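PDB 5L2P: arylesterase from Sulfolobus solfataricus, which hydrolyses aromatic esters, p-nitrophenyl fatty acid esters and aryl dialkyl phosphates such as paraoxon, as a serine esterase of the alpha/beta hydrolase fold. Local coordinates for residues Phe27-Ile30 / Arg31-Val34. Sequence-based numbering, arbitrary orientation.
Sequences FQEI and RQKV
R31 meets F27 twice, one turn on in helix 27-39. Its N donates to F27 O (2.9 Å, 166° at the hydrogen), and its side chain runs back toward the start of the helix: CG is anti to the backbone N (chi1 173°) and the bend comes at chi3. CE2 of F27 then lies over one guanidinium face, 3.6 Å from R31 NH2; NH2 lies in the ring plane at its edge, not over the pi face, so this is no cation-pi stack. Q28 runs alongside, its OE1 3.6 Å from R31 NH1. NH1 also forms a salt bridge with E119, and NE a hydrogen bond to I87 O. Shortening R31 to an alanine is likely to leave E119 without its cationic mate and I87 O without the NE donor. Q32 N bonds to Q28 O (3.1 Å), and K33 N to E29 O (2.8 Å). V34 N reaches I30 O at 3.0 Å; V34 CG2 lies 4.3 Å from I30 CG2, and its side chain about 10 Å from those of S156 and H281, inferred active-site residues. Backbone hydrogen bonds thus hold the helix, while F27 rests on Y212 and M216 of helix 212-217 and the guanidinium probably fastens the helix start to the parts carrying E119 and I87.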
# COMPACT_ATOMS: atom_id res chain seq x y z
N PHE A 27 10.77 -17.25 -32.54
CA PHE A 27 9.54 -16.99 -31.81
C PHE A 27 8.67 -18.24 -31.66
O PHE A 27 8.13 -18.51 -30.57
CB PHE A 27 8.73 -15.85 -32.43
CG PHE A 27 7.40 -15.62 -31.76
CD1 PHE A 27 7.33 -15.10 -30.46
CD2 PHE A 27 6.24 -15.95 -32.39
CE1 PHE A 27 6.11 -14.92 -29.82
CE2 PHE A 27 5.01 -15.76 -31.77
CZ PHE A 27 4.94 -15.26 -30.48
N GLN A 28 8.53 -19.00 -32.73
CA GLN A 28 7.71 -20.21 -32.70
C GLN A 28 8.19 -21.24 -31.67
O GLN A 28 7.37 -21.90 -31.02
CB GLN A 28 7.66 -20.83 -34.09
CG GLN A 28 6.90 -19.96 -35.09
CD GLN A 28 5.39 -20.07 -34.94
OE1 GLN A 28 4.87 -20.74 -34.03
NE2 GLN A 28 4.67 -19.44 -35.87
N GLU A 29 9.51 -21.38 -31.54
CA GLU A 29 10.06 -22.30 -30.54
C GLU A 29 9.84 -21.79 -29.11
O GLU A 29 9.61 -22.59 -28.21
CB GLU A 29 11.54 -22.57 -30.80
CG GLU A 29 11.80 -23.15 -32.17
CD GLU A 29 10.98 -24.41 -32.45
OE1 GLU A 29 11.08 -25.38 -31.65
OE2 GLU A 29 10.22 -24.43 -33.45
N ILE A 30 9.89 -20.47 -28.91
CA ILE A 30 9.58 -19.87 -27.61
C ILE A 30 8.11 -20.08 -27.24
O ILE A 30 7.79 -20.43 -26.11
CB ILE A 30 9.95 -18.36 -27.55
CG1 ILE A 30 11.49 -18.22 -27.61
CG2 ILE A 30 9.42 -17.71 -26.27
CD1 ILE A 30 11.97 -16.85 -27.99
N ARG A 31 7.23 -19.89 -28.22
CA ARG A 31 5.80 -20.14 -28.05
C ARG A 31 5.58 -21.58 -27.55
O ARG A 31 4.93 -21.81 -26.55
CB ARG A 31 5.04 -19.88 -29.36
CG ARG A 31 3.57 -20.28 -29.35
CD ARG A 31 2.89 -19.99 -30.69
NE ARG A 31 2.42 -18.61 -30.83
CZ ARG A 31 2.01 -18.07 -31.97
NH1 ARG A 31 2.06 -18.76 -33.10
NH2 ARG A 31 1.58 -16.81 -32.02
N GLN A 32 6.16 -22.52 -28.27
CA GLN A 32 6.04 -23.94 -27.93
C GLN A 32 6.67 -24.26 -26.58
O GLN A 32 6.09 -25.02 -25.81
CB GLN A 32 6.69 -24.77 -29.04
CG GLN A 32 6.71 -26.28 -28.83
CD GLN A 32 7.22 -27.03 -30.05
OE1 GLN A 32 7.13 -26.53 -31.17
NE2 GLN A 32 7.74 -28.23 -29.83
N LYS A 33 7.85 -23.71 -26.29
CA LYS A 33 8.52 -24.03 -25.03
C LYS A 33 7.73 -23.52 -23.81
O LYS A 33 7.69 -24.19 -22.78
CB LYS A 33 9.92 -23.46 -25.01
CG LYS A 33 10.91 -24.25 -24.15
CD LYS A 33 12.36 -23.78 -24.39
CE LYS A 33 12.98 -24.26 -25.71
NZ LYS A 33 13.60 -25.61 -25.58
N VAL A 34 7.11 -22.33 -23.92
CA VAL A 34 6.28 -21.82 -22.87
C VAL A 34 4.98 -22.62 -22.76
O VAL A 34 4.49 -22.89 -21.66
CB VAL A 34 5.97 -20.32 -23.07
CG1 VAL A 34 4.91 -19.82 -22.05
CG2 VAL A 34 7.27 -19.51 -23.00